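Long-range contacts in endonuclease and methylase LlaGI (Lactococcus lactis, PDB 5FFJ), which probably recognises and methylates a specific DNA sequence and, in the intact enzyme, uses a helicase-like ATPase to move along DNA before cutting it: residues Lys1177-Asn1182 and Ile1196-Ser1201; His1204-Gln1209 and Tyr1339-Arg1344; Pro1345-Ile1350 and Leu1383-Val1388. One frame throughout, in Å; residues are numbered along the deposited sequence.

How the contacts relate
The three contacts follow one another along the chain, neither nesting nor crossing. Contact 1 comes first and closes the hairpin of strands 1180-1184 and 1194-1197. Contact 2 opens three residues later, at His1204. It spans 129 residues to bring the DNA-facing loop 1204-1209 against the turn 1339-1344. Contact 3 starts at the next residue, Pro1345, closes a loop of 32 residues and joins helix 1346-1353 to helix 1377-1398. Contacts 1 and 2 touch where Asn1182 meets Val1205 and Ile1206. Contacts 2 and 3 share the turn-to-helix junction. Together they link the hairpin, the recognition loop and the C-terminal helix. Contacts 1 and 3 do not touch.

Contact 1 (Lys1177-Asn1182 and Ile1196-Ser1201); sequences KNLLIN and ISEYLS
Leu1180 and Ser1197 face each other across a beta hairpin and are joined through their backbones. Leu1180 N donates to Ser1197 O at 3.2 Å, and Ser1197 N donates to Leu1180 O at 2.9 Å. Both bonds are nearly straight and make this an antiparallel hydrogen-bonded pair. The next pair, Ile1181 with Ile1196, is non-hydrogen-bonded.

The side chain of Leu1180 reaches well past its own strand. From CB it leaves on the face shared with Ser1197. Its CG sits between the backbone N and the carbonyl carbon (chi1 43°), which carries the branch under the other segment. There CG lies 4.0 Å from Tyr1199 O. CD1 goes furthest and packs 3.6 Å from Ser1197 CB, beside the hydroxyl of Ser1201. CD2 stays near Tyr1199 O. The leucine thus fills the bend where the chain turns from Ser1197 to Ser1201.

Polar groups pin the same bend. Asn1182 ND2 donates to Ser1201 OG at 2.9 Å, with the oxygen tilted 16° from the amide plane. Ser1197 OG donates to Tyr1199 O at 2.9 Å. The first bond ties strand 1180-1184 to Ser1201 beyond the bend; the second braces the bend itself.

On the face of Ile1181 and Ile1196 the packing is looser. Ile1196 CD1 lies 4.4 Å from Ile1181 CG1 and 4.5 Å from Leu1179 CD1.

Helix 1234-1243 covers this apolar face through Phe1237, Tyr1238 and Tyr1241, and helix 1270-1285 adds His1284 and Leu1285. Strand 1180-1184 also pairs with strand 1210-1214. Leu1200 bonds through its backbone to Met1145 of strand 1141-1147, and Ser1201 packs on the same residue. The contact thus lies between the hairpin's sheet and strand 1141-1147.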
loop_
_atom_site.group_PDB
_atom_site.type_symbol
_atom_site.label_atom_id
_atom_site.label_comp_id
_atom_site.label_asym_id
_atom_site.label_seq_id
_atom_site.Cartn_x
_atom_site.Cartn_y
_atom_site.Cartn_z
ATOM N N LYS A 1177 44.960 0.700 -2.819
ATOM C CA LYS A 1177 45.198 -0.327 -1.811
ATOM C C LYS A 1177 44.952 0.226 -0.412
ATOM O O LYS A 1177 45.665 1.121 0.042
ATOM C CB LYS A 1177 46.630 -0.861 -1.911
ATOM C CG LYS A 1177 46.969 -1.534 -3.231
ATOM C CD LYS A 1177 46.143 -2.787 -3.446
ATOM C CE LYS A 1177 46.555 -3.501 -4.719
ATOM N NZ LYS A 1177 45.732 -4.718 -4.958
ATOM N N ASN A 1178 43.946 -0.312 0.269
ATOM C CA ASN A 1178 43.629 0.120 1.623
ATOM C C ASN A 1178 43.000 -1.004 2.444
ATOM O O ASN A 1178 42.448 -1.958 1.890
ATOM C CB ASN A 1178 42.687 1.325 1.579
ATOM C CG ASN A 1178 42.886 2.270 2.748
ATOM O OD1 ASN A 1178 43.378 1.876 3.806
ATOM N ND2 ASN A 1178 42.499 3.530 2.563
ATOM N N LEU A 1179 43.106 -0.887 3.765
ATOM C CA LEU A 1179 42.412 -1.774 4.694
ATOM C C LEU A 1179 41.450 -0.964 5.549
ATOM O O LEU A 1179 41.841 0.049 6.129
ATOM C CB LEU A 1179 43.398 -2.511 5.604
ATOM C CG LEU A 1179 44.305 -3.596 5.025
ATOM C CD1 LEU A 1179 45.095 -4.226 6.158
ATOM C CD2 LEU A 1179 43.514 -4.654 4.271
ATOM N N LEU A 1180 40.195 -1.401 5.621
ATOM C CA LEU A 1180 39.239 -0.789 6.535
ATOM C C LEU A 1180 38.500 -1.844 7.349
ATOM O O LEU A 1180 38.153 -2.915 6.850
ATOM C CB LEU A 1180 38.249 0.105 5.775
ATOM C CG LEU A 1180 37.632 -0.360 4.455
ATOM C CD1 LEU A 1180 36.459 -1.282 4.679
ATOM C CD2 LEU A 1180 37.187 0.850 3.656
ATOM N N ILE A 1181 38.296 -1.533 8.625
ATOM C CA ILE A 1181 37.562 -2.397 9.535
ATOM C C ILE A 1181 36.109 -1.958 9.589
ATOM O O ILE A 1181 35.779 -0.986 10.267
ATOM C CB ILE A 1181 38.155 -2.362 10.957
ATOM C CG1 ILE A 1181 39.632 -2.749 10.923
ATOM C CG2 ILE A 1181 37.379 -3.293 11.884
ATOM C CD1 ILE A 1181 40.344 -2.554 12.240
ATOM N N ASN A 1182 35.240 -2.660 8.873
ATOM C CA ASN A 1182 33.816 -2.371 8.957
ATOM C C ASN A 1182 33.261 -2.798 10.309
ATOM O O ASN A 1182 33.659 -3.826 10.857
ATOM C CB ASN A 1182 33.041 -3.065 7.837
ATOM C CG ASN A 1182 33.447 -2.584 6.461
ATOM O OD1 ASN A 1182 33.221 -1.429 6.103
ATOM N ND2 ASN A 1182 34.037 -3.474 5.674
ATOM N N ILE A 1196 36.661 -7.108 8.407
ATOM C CA ILE A 1196 37.655 -6.322 7.692
ATOM C C ILE A 1196 37.494 -6.517 6.189
ATOM O O ILE A 1196 37.155 -7.608 5.728
ATOM C CB ILE A 1196 39.087 -6.699 8.129
ATOM C CG1 ILE A 1196 40.097 -5.691 7.579
ATOM C CG2 ILE A 1196 39.431 -8.115 7.686
ATOM C CD1 ILE A 1196 41.445 -5.761 8.260
ATOM N N SER A 1197 37.725 -5.449 5.433
ATOM C CA SER A 1197 37.570 -5.481 3.984
ATOM C C SER A 1197 38.776 -4.881 3.277
ATOM O O SER A 1197 39.395 -3.935 3.763
ATOM C CB SER A 1197 36.303 -4.736 3.566
ATOM O OG SER A 1197 36.211 -4.648 2.155
ATOM N N GLU A 1198 39.096 -5.451 2.123
ATOM C CA GLU A 1198 40.199 -4.988 1.294
ATOM C C GLU A 1198 39.696 -4.002 0.240
ATOM O O GLU A 1198 40.483 -3.421 -0.509
ATOM C CB GLU A 1198 40.877 -6.181 0.623
ATOM C CG GLU A 1198 42.290 -5.927 0.156
ATOM C CD GLU A 1198 42.918 -7.160 -0.463
ATOM O OE1 GLU A 1198 42.224 -8.197 -0.558
ATOM O OE2 GLU A 1198 44.103 -7.094 -0.855
ATOM N N TYR A 1199 38.379 -3.819 0.202
ATOM C CA TYR A 1199 37.729 -3.023 -0.831
ATOM C C TYR A 1199 36.787 -1.981 -0.237
ATOM O O TYR A 1199 36.528 -1.973 0.967
ATOM C CB TYR A 1199 36.946 -3.932 -1.781
ATOM C CG TYR A 1199 37.792 -4.968 -2.486
ATOM C CD1 TYR A 1199 38.216 -6.114 -1.825
ATOM C CD2 TYR A 1199 38.156 -4.807 -3.816
ATOM C CE1 TYR A 1199 38.987 -7.064 -2.465
ATOM C CE2 TYR A 1199 38.923 -5.754 -4.466
ATOM C CZ TYR A 1199 39.336 -6.881 -3.785
ATOM O OH TYR A 1199 40.101 -7.827 -4.426
ATOM N N LEU A 1200 36.283 -1.103 -1.097
ATOM C CA LEU A 1200 35.242 -0.157 -0.724
ATOM C C LEU A 1200 34.042 -0.924 -0.173
ATOM O O LEU A 1200 33.709 -1.995 -0.677
ATOM C CB LEU A 1200 34.850 0.688 -1.937
ATOM C CG LEU A 1200 33.908 1.871 -1.733
ATOM C CD1 LEU A 1200 34.204 2.918 -2.787
ATOM C CD2 LEU A 1200 32.452 1.445 -1.815
ATOM N N SER A 1201 33.399 -0.381 0.859
ATOM C CA SER A 1201 32.331 -1.099 1.555
ATOM C C SER A 1201 31.004 -0.351 1.532
ATOM O O SER A 1201 30.948 0.858 1.765
ATOM C CB SER A 1201 32.741 -1.373 3.004
ATOM O OG SER A 1201 33.838 -2.269 3.056
#

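Contact 2 (His1204-Gln1209 and Tyr1339-Arg1344); sequences HVIGGQ and YVVNGR. With nucleotides of chain C; nucleotides of chain B.
A DNA-reading loop of the specificity domain rests here on a type II' beta turn, Val1341 to Arg1344, with Gly1207 against Asn1342 and Ile1206 against Val1341. Asn1342 CG is anti to the backbone N (chi1 -155°), which aims the amide at the loop. Gly1207 N lies over the face of that amide, 3.5 Å from Asn1342 CG. Ile1206 CG1 meets Val1341 CG2 at 4.0 Å, the two side chains crossing at about a right angle.

The other side of the loop reads bases at their major-groove edges. His1204 NE2 donates to N7 of DG16 of chain C at 3.1 Å, in the ring plane. ND1 donates to Gly1207 O at 3.1 Å, on a carbonyl lone pair, and this fixes the ring's rotation. With both nitrogens donating, the ring would probably carry a positive charge. N7 of DG15 of chain C lies over one ring face. Gln1209 OE1 accepts from N4 of DC9 of chain B at 2.7 Å. DC9 pairs with DG16, so both bases of one pair are read.

Val1205 and Ile1206 pack on strand 1180-1184, and Val1205 also touches strand 1141-1147. At the end of the turn, Arg1344 makes salt bridges to Asp1352 and to a DNA phosphate. Tyr1339 lies against helix 1377-1398.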
loop_
_atom_site.group_PDB
_atom_site.type_symbol
_atom_site.label_atom_id
_atom_site.label_comp_id
_atom_site.label_asym_id
_atom_site.label_seq_id
_atom_site.Cartn_x
_atom_site.Cartn_y
_atom_site.Cartn_z
ATOM N N HIS A 1204 25.642 -1.354 4.103
ATOM C CA HIS A 1204 24.928 -2.500 4.635
ATOM C C HIS A 1204 25.794 -3.753 4.673
ATOM O O HIS A 1204 25.281 -4.872 4.697
ATOM C CB HIS A 1204 23.662 -2.732 3.815
ATOM C CG HIS A 1204 22.699 -1.587 3.882
ATOM N ND1 HIS A 1204 22.171 -1.130 5.071
ATOM C CD2 HIS A 1204 22.186 -0.792 2.913
ATOM C CE1 HIS A 1204 21.365 -0.110 4.830
ATOM N NE2 HIS A 1204 21.357 0.116 3.528
ATOM N N VAL A 1205 27.110 -3.562 4.707
ATOM C CA VAL A 1205 28.025 -4.677 4.917
ATOM C C VAL A 1205 27.772 -5.264 6.302
ATOM O O VAL A 1205 27.908 -6.467 6.516
ATOM C CB VAL A 1205 29.506 -4.256 4.791
ATOM C CG1 VAL A 1205 29.831 -3.888 3.353
ATOM C CG2 VAL A 1205 29.828 -3.099 5.739
ATOM N N ILE A 1206 27.411 -4.396 7.244
ATOM C CA ILE A 1206 27.028 -4.822 8.584
ATOM C C ILE A 1206 25.848 -3.993 9.082
ATOM O O ILE A 1206 26.010 -2.859 9.535
ATOM C CB ILE A 1206 28.191 -4.702 9.586
ATOM C CG1 ILE A 1206 29.438 -5.411 9.049
ATOM C CG2 ILE A 1206 27.793 -5.308 10.923
ATOM C CD1 ILE A 1206 30.663 -5.213 9.908
ATOM N N GLY A 1207 24.655 -4.565 8.980
ATOM C CA GLY A 1207 23.459 -3.935 9.508
ATOM C C GLY A 1207 22.906 -2.851 8.604
ATOM O O GLY A 1207 23.078 -2.904 7.386
ATOM N N GLY A 1208 22.243 -1.868 9.209
ATOM C CA GLY A 1208 21.552 -0.828 8.464
ATOM C C GLY A 1208 22.401 0.416 8.294
ATOM O O GLY A 1208 22.198 1.196 7.365
ATOM N N GLN A 1209 23.353 0.601 9.205
ATOM C CA GLN A 1209 24.302 1.708 9.129
ATOM C C GLN A 1209 25.682 1.230 9.580
ATOM O O GLN A 1209 25.888 0.914 10.750
ATOM C CB GLN A 1209 23.837 2.899 9.978
ATOM C CG GLN A 1209 23.488 2.565 11.424
ATOM C CD GLN A 1209 22.039 2.160 11.609
ATOM O OE1 GLN A 1209 21.382 1.705 10.676
ATOM N NE2 GLN A 1209 21.528 2.335 12.821
ATOM N N TYR A 1339 29.102 -18.484 13.876
ATOM C CA TYR A 1339 29.802 -17.284 13.425
ATOM C C TYR A 1339 28.839 -16.383 12.672
ATOM O O TYR A 1339 28.391 -16.718 11.575
ATOM C CB TYR A 1339 30.997 -17.626 12.536
ATOM C CG TYR A 1339 31.676 -16.395 11.976
ATOM C CD1 TYR A 1339 32.119 -15.383 12.819
ATOM C CD2 TYR A 1339 31.869 -16.238 10.609
ATOM C CE1 TYR A 1339 32.733 -14.252 12.319
ATOM C CE2 TYR A 1339 32.487 -15.106 10.099
ATOM C CZ TYR A 1339 32.916 -14.118 10.961
ATOM O OH TYR A 1339 33.533 -12.988 10.470
ATOM N N VAL A 1340 28.537 -15.236 13.271
ATOM C CA VAL A 1340 27.493 -14.350 12.779
ATOM C C VAL A 1340 28.013 -12.940 12.521
ATOM O O VAL A 1340 28.730 -12.365 13.344
ATOM C CB VAL A 1340 26.322 -14.293 13.785
ATOM C CG1 VAL A 1340 25.467 -13.048 13.581
ATOM C CG2 VAL A 1340 25.473 -15.552 13.668
ATOM N N VAL A 1341 27.639 -12.396 11.366
ATOM C CA VAL A 1341 27.885 -10.998 11.038
ATOM C C VAL A 1341 26.516 -10.353 10.826
ATOM O O VAL A 1341 25.693 -10.859 10.060
ATOM C CB VAL A 1341 28.793 -10.833 9.793
ATOM C CG1 VAL A 1341 28.329 -11.724 8.648
ATOM C CG2 VAL A 1341 28.853 -9.373 9.356
ATOM N N ASN A 1342 26.293 -9.237 11.514
ATOM C CA ASN A 1342 24.955 -8.704 11.735
ATOM C C ASN A 1342 24.215 -9.723 12.609
ATOM O O ASN A 1342 24.718 -10.087 13.674
ATOM C CB ASN A 1342 24.239 -8.417 10.407
ATOM C CG ASN A 1342 23.158 -7.354 10.541
ATOM O OD1 ASN A 1342 23.104 -6.628 11.534
ATOM N ND2 ASN A 1342 22.298 -7.249 9.531
ATOM N N GLY A 1343 23.047 -10.194 12.174
ATOM C CA GLY A 1343 22.333 -11.237 12.895
ATOM C C GLY A 1343 22.313 -12.556 12.138
ATOM O O GLY A 1343 21.644 -13.507 12.549
ATOM N N ARG A 1344 23.059 -12.619 11.038
ATOM C CA ARG A 1344 23.005 -13.758 10.121
ATOM C C ARG A 1344 24.342 -14.495 10.036
ATOM O O ARG A 1344 25.394 -13.855 9.982
ATOM C CB ARG A 1344 22.592 -13.278 8.728
ATOM C CG ARG A 1344 22.305 -14.391 7.736
ATOM C CD ARG A 1344 21.845 -13.830 6.401
ATOM N NE ARG A 1344 20.659 -12.988 6.541
ATOM C CZ ARG A 1344 20.127 -12.273 5.556
ATOM N NH1 ARG A 1344 20.673 -12.287 4.349
ATOM N NH2 ARG A 1344 19.046 -11.536 5.777
ATOM P P DG C 15 18.816 -5.639 -0.634
ATOM O OP1 DG C 15 18.754 -6.131 -2.030
ATOM O OP2 DG C 15 19.829 -6.207 0.284
ATOM O "O5'" DG C 15 18.986 -4.047 -0.612
ATOM C "C5'" DG C 15 18.970 -3.299 -1.829
ATOM C "C4'" DG C 15 18.023 -2.120 -1.727
ATOM O "O4'" DG C 15 17.482 -2.057 -0.374
ATOM C "C3'" DG C 15 18.664 -0.757 -1.988
ATOM O "O3'" DG C 15 17.759 0.106 -2.705
ATOM C "C2'" DG C 15 18.967 -0.259 -0.580
ATOM C "C1'" DG C 15 17.790 -0.807 0.211
ATOM N N9 DG C 15 18.049 -0.997 1.644
ATOM C C8 DG C 15 18.980 -1.830 2.222
ATOM N N7 DG C 15 18.969 -1.795 3.529
ATOM C C5 DG C 15 17.966 -0.885 3.839
ATOM C C6 DG C 15 17.495 -0.432 5.098
ATOM O O6 DG C 15 17.886 -0.759 6.229
ATOM N N1 DG C 15 16.464 0.493 4.960
ATOM C C2 DG C 15 15.953 0.926 3.758
ATOM N N2 DG C 15 14.960 1.821 3.821
ATOM N N3 DG C 15 16.385 0.513 2.576
ATOM C C4 DG C 15 17.390 -0.388 2.690
ATOM P P DC B 9 17.316 6.030 15.000
ATOM O OP1 DC B 9 17.372 7.411 15.531
ATOM O OP2 DC B 9 17.874 4.923 15.809
ATOM O "O5'" DC B 9 15.801 5.654 14.627
ATOM C "C5'" DC B 9 14.979 6.601 13.938
ATOM C "C4'" DC B 9 14.323 5.983 12.710
ATOM O "O4'" DC B 9 15.327 5.749 11.676
ATOM C "C3'" DC B 9 13.640 4.628 12.944
ATOM O "O3'" DC B 9 12.330 4.627 12.382
ATOM C "C2'" DC B 9 14.567 3.638 12.244
ATOM C "C1'" DC B 9 15.094 4.481 11.101
ATOM N N1 DC B 9 16.371 3.974 10.464
ATOM C C2 DC B 9 16.479 3.915 9.065
ATOM O O2 DC B 9 15.526 4.278 8.366
ATOM N N3 DC B 9 17.634 3.460 8.513
ATOM C C4 DC B 9 18.645 3.075 9.293
ATOM N N4 DC B 9 19.765 2.636 8.702
ATOM C C5 DC B 9 18.554 3.127 10.714
ATOM C C6 DC B 9 17.413 3.579 11.250
ATOM P P DG C 16 18.290 1.446 -3.423
ATOM O OP1 DG C 16 18.012 1.332 -4.870
ATOM O OP2 DG C 16 19.676 1.692 -2.962
ATOM O "O5'" DG C 16 17.353 2.594 -2.816
ATOM C "C5'" DG C 16 17.038 2.552 -1.434
ATOM C "C4'" DG C 16 16.297 3.792 -0.972
ATOM O "O4'" DG C 16 16.239 3.767 0.476
ATOM C "C3'" DG C 16 16.976 5.117 -1.258
ATOM O "O3'" DG C 16 16.089 6.197 -1.004
ATOM C "C2'" DG C 16 18.074 5.074 -0.227
ATOM C "C1'" DG C 16 17.265 4.617 0.985
ATOM N N9 DG C 16 18.021 3.891 1.994
ATOM C C8 DG C 16 19.104 3.065 1.807
ATOM N N7 DG C 16 19.562 2.556 2.921
ATOM C C5 DG C 16 18.726 3.080 3.900
ATOM C C6 DG C 16 18.725 2.893 5.302
ATOM O O6 DG C 16 19.492 2.200 5.985
ATOM N N1 DG C 16 17.701 3.612 5.916
ATOM C C2 DG C 16 16.796 4.411 5.256
ATOM N N2 DG C 16 15.877 5.029 6.008
ATOM N N3 DG C 16 16.789 4.592 3.949
ATOM C C4 DG C 16 17.776 3.900 3.340
#

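Contact 3 (Pro1345-Ile1350 and Leu1383-Val1388); sequences PAIEWI and LSVITV
Two antiparallel helices of the C-terminal region pack here, with Val1385 of helix 1377-1398 set against Ala1346, Ile1347 and Ile1350 of helix 1346-1353. The axes of the short segments approach to 9.2 Å and run at 164° to each other.

Val1385 divides its two methyls between successive turns of the facing helix. CG1, anti to the backbone N (chi1 163°), touches Ala1346 CB at 3.7 Å. It also lies 4.1 Å from Ile1347 CG1. CG2 turns the other way and meets Ile1350 CG1 at 4.0 Å, with Ile1350 CD1 equally near. Val1385 thus sits between Ala1346 and Ile1350, one turn apart, with Ile1347 alongside.

The second point of packing is between isoleucines. Ile1347 CD1 reaches Ile1386 CG1 at 3.6 Å, and the two side chains cross obliquely. The small side chain of Ala1346 lets Val1385 lie close to the backbone there. All five touching residues are buried, and the contact between the segments is wholly apolar.

Each helix has other partners on its remaining sides. Pro1345 occupies the N-cap position of the shorter helix. The indole of Trp1349 lies off the interface; its NE1 bonds to Val1341 O and its ring makes a cation-pi contact with Arg1344. On the longer helix, Ser1384 OG bonds to Gln1290 N, and Thr1387 OG1 donates to Ser1384 O at 3.0 Å. The arrangement is a near-antiparallel helix pair held by aliphatic side chains, and it joins the DNA-side turn to the C-terminal helix.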
loop_
_atom_site.group_PDB
_atom_site.type_symbol
_atom_site.label_atom_id
_atom_site.label_comp_id
_atom_site.label_asym_id
_atom_site.label_seq_id
_atom_site.Cartn_x
_atom_site.Cartn_y
_atom_site.Cartn_z
ATOM N N PRO A 1345 24.313 -15.843 10.029
ATOM C CA PRO A 1345 25.569 -16.584 9.846
ATOM C C PRO A 1345 26.243 -16.280 8.507
ATOM O O PRO A 1345 25.560 -15.969 7.531
ATOM C CB PRO A 1345 25.130 -18.054 9.920
ATOM C CG PRO A 1345 23.855 -18.035 10.680
ATOM C CD PRO A 1345 23.180 -16.752 10.297
ATOM N N ALA A 1346 27.571 -16.370 8.477
ATOM C CA ALA A 1346 28.350 -16.091 7.272
ATOM C C ALA A 1346 27.928 -17.003 6.130
ATOM O O ALA A 1346 27.825 -16.572 4.982
ATOM C CB ALA A 1346 29.844 -16.252 7.558
ATOM N N ILE A 1347 27.682 -18.267 6.453
ATOM C CA ILE A 1347 27.271 -19.241 5.454
ATOM C C ILE A 1347 25.931 -18.849 4.839
ATOM O O ILE A 1347 25.722 -19.000 3.635
ATOM C CB ILE A 1347 27.180 -20.654 6.066
ATOM C CG1 ILE A 1347 28.570 -21.115 6.512
ATOM C CG2 ILE A 1347 26.604 -21.645 5.060
ATOM C CD1 ILE A 1347 28.565 -22.321 7.418
ATOM N N GLU A 1348 25.030 -18.334 5.668
ATOM C CA GLU A 1348 23.692 -17.982 5.213
ATOM C C GLU A 1348 23.717 -16.737 4.329
ATOM O O GLU A 1348 22.803 -16.519 3.532
ATOM C CB GLU A 1348 22.761 -17.761 6.408
ATOM C CG GLU A 1348 21.393 -18.416 6.264
ATOM C CD GLU A 1348 21.455 -19.934 6.271
ATOM O OE1 GLU A 1348 22.279 -20.498 7.021
ATOM O OE2 GLU A 1348 20.677 -20.564 5.523
ATOM N N TRP A 1349 24.758 -15.921 4.470
ATOM C CA TRP A 1349 24.916 -14.750 3.614
ATOM C C TRP A 1349 25.190 -15.186 2.184
ATOM O O TRP A 1349 24.642 -14.622 1.239
ATOM C CB TRP A 1349 26.043 -13.845 4.110
ATOM C CG TRP A 1349 25.618 -12.873 5.162
ATOM C CD1 TRP A 1349 25.895 -12.934 6.498
ATOM C CD2 TRP A 1349 24.835 -11.692 4.968
ATOM N NE1 TRP A 1349 25.332 -11.861 7.147
ATOM C CE2 TRP A 1349 24.677 -11.084 6.230
ATOM C CE3 TRP A 1349 24.253 -11.087 3.851
ATOM C CZ2 TRP A 1349 23.960 -9.903 6.403
ATOM C CZ3 TRP A 1349 23.543 -9.914 4.026
ATOM C CH2 TRP A 1349 23.403 -9.336 5.291
ATOM N N ILE A 1350 26.040 -16.196 2.032
ATOM C CA ILE A 1350 26.356 -16.733 0.716
ATOM C C ILE A 1350 25.092 -17.303 0.070
ATOM O O ILE A 1350 24.820 -17.049 -1.103
ATOM C CB ILE A 1350 27.444 -17.825 0.796
ATOM C CG1 ILE A 1350 28.694 -17.294 1.509
ATOM C CG2 ILE A 1350 27.800 -18.332 -0.597
ATOM C CD1 ILE A 1350 29.321 -16.070 0.858
ATOM N N LEU A 1383 32.256 -23.230 0.384
ATOM C CA LEU A 1383 33.055 -24.186 1.137
ATOM C C LEU A 1383 34.064 -23.472 2.030
ATOM O O LEU A 1383 34.224 -23.824 3.197
ATOM C CB LEU A 1383 33.778 -25.143 0.185
ATOM C CG LEU A 1383 32.898 -26.091 -0.633
ATOM C CD1 LEU A 1383 33.750 -26.929 -1.579
ATOM C CD2 LEU A 1383 32.069 -26.993 0.267
ATOM N N SER A 1384 34.730 -22.462 1.478
ATOM C CA SER A 1384 35.742 -21.714 2.218
ATOM C C SER A 1384 35.131 -20.990 3.410
ATOM O O SER A 1384 35.681 -21.023 4.510
ATOM C CB SER A 1384 36.445 -20.708 1.304
ATOM O OG SER A 1384 37.169 -21.365 0.277
ATOM N N VAL A 1385 33.991 -20.344 3.183
ATOM C CA VAL A 1385 33.320 -19.572 4.225
ATOM C C VAL A 1385 32.938 -20.447 5.422
ATOM O O VAL A 1385 32.949 -19.978 6.562
ATOM C CB VAL A 1385 32.065 -18.864 3.661
ATOM C CG1 VAL A 1385 31.137 -18.398 4.778
ATOM C CG2 VAL A 1385 32.477 -17.679 2.802
ATOM N N ILE A 1386 32.605 -21.712 5.167
ATOM C CA ILE A 1386 32.314 -22.645 6.252
ATOM C C ILE A 1386 33.524 -22.797 7.167
ATOM O O ILE A 1386 33.387 -22.838 8.386
ATOM C CB ILE A 1386 31.913 -24.045 5.732
ATOM C CG1 ILE A 1386 30.630 -23.963 4.903
ATOM C CG2 ILE A 1386 31.719 -25.013 6.905
ATOM C CD1 ILE A 1386 30.175 -25.289 4.319
ATOM N N THR A 1387 34.707 -22.893 6.571
ATOM C CA THR A 1387 35.925 -23.127 7.340
ATOM C C THR A 1387 36.444 -21.811 7.903
ATOM O O THR A 1387 37.123 -21.793 8.928
ATOM C CB THR A 1387 37.014 -23.796 6.486
ATOM O OG1 THR A 1387 37.709 -22.802 5.724
ATOM C CG2 THR A 1387 36.389 -24.832 5.550
ATOM N N VAL A 1388 36.126 -20.712 7.224
ATOM C CA VAL A 1388 36.358 -19.386 7.782
ATOM C C VAL A 1388 35.550 -19.245 9.066
ATOM O O VAL A 1388 36.050 -18.750 10.075
ATOM C CB VAL A 1388 35.968 -18.267 6.795
ATOM C CG1 VAL A 1388 35.898 -16.912 7.503
ATOM C CG2 VAL A 1388 36.953 -18.209 5.639
#